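Local coordinates for protein multi-copper Oxidase CueO (Ochrobactrum, PDB 6EVG) that probably couples the one-electron oxidation of phenolic, lignin-related substrates to the reduction of dioxygen to water, as a laccase-like multicopper oxidase, at residues 37-42 against 58-63; 127-132 against 145-150; 328-333 against 419-424. All coordinates share one frame; numbering follows the deposited sequence.

Contact 1: residues 37-42 against 58-63; sequences VKLKVQ and GINGAY
The carboxamide of Asn60 lies against the edge of strand 36-46 and stands in for a strand backbone that has already turned away. Its ND2 gives a nearly straight bond to Lys38 O (3.0 Å, 172° at the hydrogen), in plane with both the amide and the accepting carbonyl, while its OD1 takes the N-H of Lys40 at 2.8 Å. One flat group thus answers an acceptor and a donor two residues apart, as a neighbouring peptide would, which suits asparagine to this place. CG lies anti to the carbonyl carbon (chi1 -61°), turning the amide back to the strand although CB points away from it. The backbone N of Asn60 bonds Lys40 O, and Gln42 NE2 reaches the same oxygen from the opposite face of its plane at 3.2 Å, so that carbonyl is gripped twice. Gln42 holds CG between its own N and carbonyl carbon (chi1 58°), which lays the side chain over the turn, CG resting 3.2 Å from Gly61 O. Further along, Gln42 and Gly58 form a hydrogen-bonded antiparallel pair, with Gly58 N meeting Gln42 O at 2.9 Å. A side chain on Gly58 would run into Tyr63 N, so glycine fits there. On the other face, aliphatic Ile59, Leu39 and Val41 suit a buried place: Ile59 CG2 packs on Leu39 CB at 3.9 Å. Farther out, Ile146 covers Val41 and Ile59, Phe130 backs Leu39 and Ile59, and backbone bonds to Ser79 and Glu81 hold the other edge of strand 36-46. This is a beta hairpin, strands 36-46 and 54-59, at the margin of one sheet of a cupredoxin-like Greek-key sandwich, its second strand continued by the side-chain amide of Asn60.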
# COMPACT_ATOMS: atom_id res chain seq x y z
N VAL A 37 -0.51 -20.81 5.69
CA VAL A 37 -0.32 -20.14 4.41
C VAL A 37 1.17 -20.09 4.14
O VAL A 37 1.90 -19.45 4.91
CB VAL A 37 -0.94 -18.74 4.45
CG1 VAL A 37 -0.57 -17.94 3.18
CG2 VAL A 37 -2.45 -18.79 4.59
N LYS A 38 1.62 -20.70 3.05
CA LYS A 38 3.04 -20.75 2.72
C LYS A 38 3.42 -19.67 1.71
O LYS A 38 2.80 -19.55 0.64
CB LYS A 38 3.36 -22.14 2.18
CG LYS A 38 3.21 -23.27 3.16
CD LYS A 38 3.51 -24.67 2.62
CE LYS A 38 3.15 -25.71 3.65
NZ LYS A 38 3.50 -27.04 3.13
N LEU A 39 4.44 -18.87 2.07
CA LEU A 39 4.90 -17.73 1.26
C LEU A 39 6.40 -17.81 1.10
O LEU A 39 7.14 -17.64 2.04
CB LEU A 39 4.55 -16.42 1.96
CG LEU A 39 3.06 -16.22 2.28
CD1 LEU A 39 2.89 -15.01 3.22
CD2 LEU A 39 2.26 -16.00 0.99
N LYS A 40 6.89 -18.05 -0.11
CA LYS A 40 8.30 -18.23 -0.38
C LYS A 40 8.80 -17.05 -1.21
O LYS A 40 8.39 -16.87 -2.36
CB LYS A 40 8.58 -19.55 -1.09
CG LYS A 40 10.09 -19.76 -1.34
CD LYS A 40 10.39 -21.03 -2.08
CE LYS A 40 11.86 -21.15 -2.46
NZ LYS A 40 12.04 -22.50 -3.07
N VAL A 41 9.71 -16.27 -0.63
CA VAL A 41 10.31 -15.12 -1.31
C VAL A 41 11.46 -15.64 -2.16
O VAL A 41 12.31 -16.41 -1.67
CB VAL A 41 10.77 -14.06 -0.28
CG1 VAL A 41 11.31 -12.87 -1.01
CG2 VAL A 41 9.62 -13.70 0.68
N GLN A 42 11.54 -15.20 -3.42
CA GLN A 42 12.47 -15.78 -4.35
C GLN A 42 12.80 -14.82 -5.48
O GLN A 42 11.97 -14.00 -5.86
CB GLN A 42 11.89 -17.07 -4.94
CG GLN A 42 10.55 -16.83 -5.65
CD GLN A 42 9.79 -18.13 -5.90
OE1 GLN A 42 9.83 -18.65 -7.02
NE2 GLN A 42 9.06 -18.63 -4.91
N GLY A 58 9.81 -12.17 -6.29
CA GLY A 58 8.43 -12.24 -5.92
C GLY A 58 8.18 -13.22 -4.82
O GLY A 58 9.10 -13.72 -4.18
N ILE A 59 6.89 -13.50 -4.60
CA ILE A 59 6.43 -14.40 -3.56
C ILE A 59 5.66 -15.52 -4.24
O ILE A 59 4.68 -15.28 -4.97
CB ILE A 59 5.55 -13.68 -2.51
CG1 ILE A 59 6.29 -12.45 -1.95
CG2 ILE A 59 5.13 -14.65 -1.44
CD1 ILE A 59 5.53 -11.64 -0.96
N ASN A 60 6.12 -16.77 -4.05
CA ASN A 60 5.51 -17.91 -4.72
C ASN A 60 5.56 -17.74 -6.26
O ASN A 60 4.69 -18.26 -6.98
CB ASN A 60 4.12 -18.22 -4.25
CG ASN A 60 4.05 -18.57 -2.80
OD1 ASN A 60 5.08 -18.83 -2.14
ND2 ASN A 60 2.85 -18.63 -2.25
N GLY A 61 6.58 -17.10 -6.74
CA GLY A 61 6.78 -16.80 -8.14
C GLY A 61 7.74 -15.66 -8.27
O GLY A 61 8.30 -15.18 -7.29
N ALA A 62 7.99 -15.25 -9.54
CA ALA A 62 9.07 -14.33 -9.84
C ALA A 62 8.75 -12.86 -9.70
O ALA A 62 9.64 -12.01 -9.77
CB ALA A 62 9.56 -14.59 -11.25
N TYR A 63 7.46 -12.52 -9.49
CA TYR A 63 7.04 -11.12 -9.41
C TYR A 63 5.68 -11.05 -8.70
O TYR A 63 4.82 -11.90 -8.97
CB TYR A 63 6.95 -10.50 -10.83
CG TYR A 63 6.80 -9.00 -10.79
CD1 TYR A 63 7.90 -8.17 -10.64
CD2 TYR A 63 5.54 -8.37 -10.83
CE1 TYR A 63 7.77 -6.81 -10.48
CE2 TYR A 63 5.38 -7.00 -10.68
CZ TYR A 63 6.51 -6.20 -10.48
OH TYR A 63 6.41 -4.87 -10.30

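Contact 2: residues 127-132 against 145-150; sequences FNWFHP and GIAGLM
Two inner, neighbouring antiparallel strands of a cupredoxin-type sheet, 126-131 and 148-153, meet here, joined through helix 138-144. Phe130 and Gly148 form a hydrogen-bonded pair (Gly148 N to Phe130 O, 2.9 Å), and Asn128 with Met150 forms another (Asn128 N to Met150 O, 2.8 Å). Between them, Trp129 and Leu149 make the non-hydrogen-bonded pair, Leu149 CD2 lying 4.0 Å from Trp129 CB. Phe130 keeps CG between its backbone N and carbonyl carbon (chi1 50°), which swings the ring across the neighbouring strand. Gly148 CA then sits over its face, 3.8 Å from the centroid and 19° off the normal, a CH-pi contact. A CB on Gly148 would strike Phe130 CZ, so a residue without a side chain suits this position. Met150, bent at its thioether, brings CE to 3.9 Å from Phe130 CD2. On the other face Ala147 CB meets the edge of the indole of Trp129. Four backbone hydrogen bonds thus pair the strands and apolar side chains pack most of the rest, while buried Asn128 is satisfied by Ser126 and Arg269. His131 turns from this interface to bond His93 ND1 through NE2 and meet His491, probably within the trinuclear copper site, as in other multicopper oxidases.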
# COMPACT_ATOMS: atom_id res chain seq x y z
N PHE A 127 -8.82 -4.55 2.83
CA PHE A 127 -7.88 -4.92 1.76
C PHE A 127 -6.50 -4.41 2.14
O PHE A 127 -6.25 -3.21 2.11
CB PHE A 127 -8.37 -4.32 0.43
CG PHE A 127 -7.45 -4.53 -0.73
CD1 PHE A 127 -6.99 -5.78 -1.12
CD2 PHE A 127 -7.06 -3.49 -1.55
CE1 PHE A 127 -6.19 -5.95 -2.22
CE2 PHE A 127 -6.24 -3.65 -2.63
CZ PHE A 127 -5.83 -4.88 -2.99
N ASN A 128 -5.65 -5.36 2.52
CA ASN A 128 -4.30 -5.12 3.05
C ASN A 128 -3.27 -5.71 2.12
O ASN A 128 -3.61 -6.30 1.07
CB ASN A 128 -4.22 -5.65 4.49
CG ASN A 128 -5.40 -5.13 5.30
OD1 ASN A 128 -5.51 -3.92 5.48
ND2 ASN A 128 -6.23 -6.03 5.76
N TRP A 129 -2.00 -5.62 2.48
CA TRP A 129 -0.94 -6.15 1.62
C TRP A 129 0.30 -6.43 2.44
O TRP A 129 0.32 -6.21 3.65
CB TRP A 129 -0.68 -5.25 0.40
CG TRP A 129 -0.05 -3.93 0.70
CD1 TRP A 129 -0.50 -2.91 1.48
CD2 TRP A 129 1.14 -3.44 0.05
NE1 TRP A 129 0.35 -1.83 1.37
CE2 TRP A 129 1.37 -2.15 0.51
CE3 TRP A 129 2.04 -4.00 -0.87
CZ2 TRP A 129 2.46 -1.38 0.04
CZ3 TRP A 129 3.10 -3.27 -1.33
CH2 TRP A 129 3.30 -1.94 -0.87
N PHE A 130 1.36 -6.90 1.78
CA PHE A 130 2.60 -7.19 2.49
C PHE A 130 3.76 -7.09 1.56
O PHE A 130 3.63 -7.32 0.33
CB PHE A 130 2.54 -8.57 3.22
CG PHE A 130 2.09 -9.72 2.41
CD1 PHE A 130 2.98 -10.54 1.74
CD2 PHE A 130 0.75 -10.09 2.36
CE1 PHE A 130 2.55 -11.66 1.03
CE2 PHE A 130 0.30 -11.20 1.62
CZ PHE A 130 1.21 -11.97 0.99
N HIS A 131 4.92 -6.74 2.11
CA HIS A 131 6.08 -6.39 1.29
C HIS A 131 7.27 -6.24 2.24
O HIS A 131 7.08 -6.14 3.45
CB HIS A 131 5.80 -5.07 0.55
CG HIS A 131 5.47 -3.95 1.48
ND1 HIS A 131 6.43 -3.23 2.17
CD2 HIS A 131 4.29 -3.49 1.92
CE1 HIS A 131 5.81 -2.34 2.94
NE2 HIS A 131 4.50 -2.45 2.77
N PRO A 132 8.48 -6.18 1.70
CA PRO A 132 9.67 -6.06 2.60
C PRO A 132 9.68 -4.73 3.30
O PRO A 132 9.18 -3.71 2.81
CB PRO A 132 10.86 -6.17 1.65
CG PRO A 132 10.30 -6.93 0.45
CD PRO A 132 8.91 -6.39 0.33
N GLY A 145 10.08 -6.69 -7.07
CA GLY A 145 8.72 -7.18 -7.24
C GLY A 145 8.13 -7.89 -6.03
O GLY A 145 7.03 -8.44 -6.15
N ILE A 146 8.78 -7.86 -4.86
CA ILE A 146 8.28 -8.65 -3.74
C ILE A 146 7.11 -7.96 -3.05
O ILE A 146 7.28 -6.91 -2.40
CB ILE A 146 9.44 -8.92 -2.73
CG1 ILE A 146 10.59 -9.65 -3.40
CG2 ILE A 146 8.90 -9.69 -1.54
CD1 ILE A 146 11.90 -9.54 -2.58
N ALA A 147 5.93 -8.54 -3.20
CA ALA A 147 4.72 -8.07 -2.55
C ALA A 147 3.65 -9.10 -2.73
O ALA A 147 3.67 -9.87 -3.68
CB ALA A 147 4.22 -6.75 -3.11
N GLY A 148 2.67 -9.07 -1.81
CA GLY A 148 1.43 -9.84 -2.00
C GLY A 148 0.27 -9.06 -1.37
O GLY A 148 0.48 -8.02 -0.79
N LEU A 149 -0.92 -9.62 -1.53
CA LEU A 149 -2.15 -8.98 -1.09
C LEU A 149 -2.78 -9.80 0.02
O LEU A 149 -2.59 -11.01 0.08
CB LEU A 149 -3.12 -8.82 -2.27
CG LEU A 149 -2.56 -8.08 -3.46
CD1 LEU A 149 -3.59 -8.03 -4.59
CD2 LEU A 149 -2.10 -6.67 -3.09
N MET A 150 -3.55 -9.15 0.90
CA MET A 150 -4.13 -9.82 2.06
C MET A 150 -5.47 -9.27 2.41
O MET A 150 -5.52 -8.14 2.94
CB MET A 150 -3.14 -9.74 3.24
CG MET A 150 -3.60 -10.50 4.46
SD MET A 150 -2.30 -10.66 5.74
CE MET A 150 -1.28 -11.94 5.07

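Contact 3: residues 328-333 against 419-424; sequences LSVKRR and LGSWEI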
# COMPACT_ATOMS: atom_id res chain seq x y z
N LEU A 328 -10.77 12.86 22.34
CA LEU A 328 -10.15 11.67 22.90
C LEU A 328 -8.61 11.80 23.02
O LEU A 328 -7.98 11.06 23.73
CB LEU A 328 -10.44 10.46 22.00
CG LEU A 328 -11.90 9.98 22.00
CD1 LEU A 328 -12.09 8.93 20.93
CD2 LEU A 328 -12.32 9.37 23.29
N SER A 329 -8.03 12.77 22.30
CA SER A 329 -6.56 12.93 22.28
C SER A 329 -5.96 13.28 23.63
O SER A 329 -6.47 14.14 24.36
CB SER A 329 -6.19 13.99 21.28
OG SER A 329 -4.78 14.09 21.24
N VAL A 330 -4.85 12.59 23.98
CA VAL A 330 -4.12 12.85 25.18
C VAL A 330 -2.78 13.49 24.94
O VAL A 330 -2.10 13.82 25.95
CB VAL A 330 -3.95 11.58 26.03
CG1 VAL A 330 -5.30 10.93 26.32
CG2 VAL A 330 -3.00 10.59 25.37
N LYS A 331 -2.39 13.75 23.70
CA LYS A 331 -1.14 14.36 23.37
C LYS A 331 -1.19 14.82 21.97
O LYS A 331 -1.75 14.10 21.13
CB LYS A 331 0.01 13.33 23.56
CG LYS A 331 1.40 13.97 23.51
CD LYS A 331 2.53 13.00 23.84
CE LYS A 331 3.89 13.64 23.70
NZ LYS A 331 4.20 14.69 24.72
N ARG A 332 -0.56 15.94 21.68
CA ARG A 332 -0.38 16.43 20.35
C ARG A 332 1.08 16.34 19.98
O ARG A 332 1.96 16.80 20.75
CB ARG A 332 -0.91 17.86 20.19
CG ARG A 332 -1.13 18.28 18.71
CD ARG A 332 -2.06 19.44 18.58
NE ARG A 332 -2.38 19.72 17.20
CZ ARG A 332 -3.58 19.76 16.72
NH1 ARG A 332 -4.64 19.59 17.53
NH2 ARG A 332 -3.74 20.02 15.46
N ARG A 333 1.37 15.79 18.82
CA ARG A 333 2.69 15.71 18.26
C ARG A 333 2.75 16.41 16.94
O ARG A 333 1.70 16.63 16.32
CB ARG A 333 3.19 14.26 18.12
CG ARG A 333 3.19 13.47 19.41
CD ARG A 333 3.93 12.14 19.23
NE ARG A 333 3.66 11.25 20.35
CZ ARG A 333 4.48 10.96 21.33
NH1 ARG A 333 5.68 11.52 21.42
NH2 ARG A 333 4.05 10.16 22.31
N LEU A 419 -0.20 2.69 25.49
CA LEU A 419 -0.95 1.66 24.80
C LEU A 419 -2.44 1.91 24.88
O LEU A 419 -2.96 2.15 25.97
CB LEU A 419 -0.66 0.30 25.43
CG LEU A 419 -1.31 -0.95 24.80
CD1 LEU A 419 -0.87 -1.13 23.38
CD2 LEU A 419 -1.11 -2.25 25.56
N GLY A 420 -3.11 1.86 23.74
CA GLY A 420 -4.55 2.10 23.64
C GLY A 420 -4.95 3.54 23.62
O GLY A 420 -6.18 3.81 23.53
N SER A 421 -3.99 4.47 23.69
CA SER A 421 -4.28 5.86 23.73
C SER A 421 -4.51 6.47 22.37
O SER A 421 -4.29 5.82 21.33
CB SER A 421 -3.19 6.62 24.47
OG SER A 421 -2.01 6.73 23.69
N TRP A 422 -5.03 7.69 22.35
CA TRP A 422 -5.25 8.49 21.16
C TRP A 422 -4.34 9.70 21.21
O TRP A 422 -4.22 10.35 22.27
CB TRP A 422 -6.71 8.99 21.17
CG TRP A 422 -7.73 7.91 21.12
CD1 TRP A 422 -8.27 7.27 22.17
CD2 TRP A 422 -8.40 7.42 19.92
NE1 TRP A 422 -9.24 6.39 21.75
CE2 TRP A 422 -9.34 6.46 20.38
CE3 TRP A 422 -8.32 7.71 18.58
CZ2 TRP A 422 -10.19 5.77 19.51
CZ3 TRP A 422 -9.22 7.07 17.73
CH2 TRP A 422 -10.12 6.10 18.20
N GLU A 423 -3.80 10.10 20.06
CA GLU A 423 -2.99 11.30 19.92
C GLU A 423 -3.37 12.02 18.62
O GLU A 423 -3.81 11.35 17.68
CB GLU A 423 -1.50 10.98 19.89
CG GLU A 423 -0.97 10.24 21.10
CD GLU A 423 0.55 10.04 21.09
OE1 GLU A 423 1.18 10.32 20.03
OE2 GLU A 423 1.12 9.67 22.14
N ILE A 424 -3.18 13.31 18.57
CA ILE A 424 -3.29 14.08 17.31
C ILE A 424 -1.91 14.40 16.83
O ILE A 424 -1.11 14.94 17.61
CB ILE A 424 -4.15 15.35 17.49
CG1 ILE A 424 -5.57 14.91 17.87
CG2 ILE A 424 -4.07 16.20 16.27
CD1 ILE A 424 -6.51 15.98 18.34
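Leu328 lies alongside Trp422 and over one face of its indole, with CD1 3.7 Å from CE2 and CB above the five-membered ring as a CH-pi contact. A flat aromatic gives the leucine a broad apolar surface. The two segments join strand 332-336, at the margin of a sheet in the C-terminal cupredoxin-like domain, to strand 422-428 in a parallel pairing: Ile424 N bonds Lys331 O, and Arg333 N bonds Ile424 O at 2.9 Å. Val330 N also bonds Trp422 O. Arg332, whose chain runs extended from CG to NE, spreads its guanidinium over Ile424 CG2, which lies 3.6 Å above the centre of the plane, while Asp426 and Glu471 take its charge. Arg333 instead grips Glu423 side-on. Cutting Arg333 back to an alanine would probably leave the buried carboxylate of Glu423 without its charged mate and held less firmly, with the bond from Trp425 NE1 to OE1 remaining. Lys331 adds its CE over a face of the Arg333 guanidinium. In that side-on grip Arg333 NE meets Glu423 OE1 at 2.7 Å, and NH2 donates to the syn lone pair of OE2 at 3.0 Å, the guanidinium and carboxylate planes 32° apart.

In the fold
Contacts 1 and 2 belong to the same N-terminal domain and touch: Ile59 CD1 of the first packs on Phe130 CE1 of the second at 3.6 Å, and Val41 CG1 on Ile146 CD1, so their sheets face each other across one sandwich. Contact 2 is wholly buried close to the centre of the folded chain and relies on backbone bonds, aromatic rings and glycine. Contact 1 is partly exposed and finishes a hairpin with amide side chains. Contact 3 stands apart, its centre about 38 Å from that of contact 1 and beyond the chain's centre. Also partly exposed, it is parallel where the others are antiparallel, and it alone uses a salt bridge between its segments.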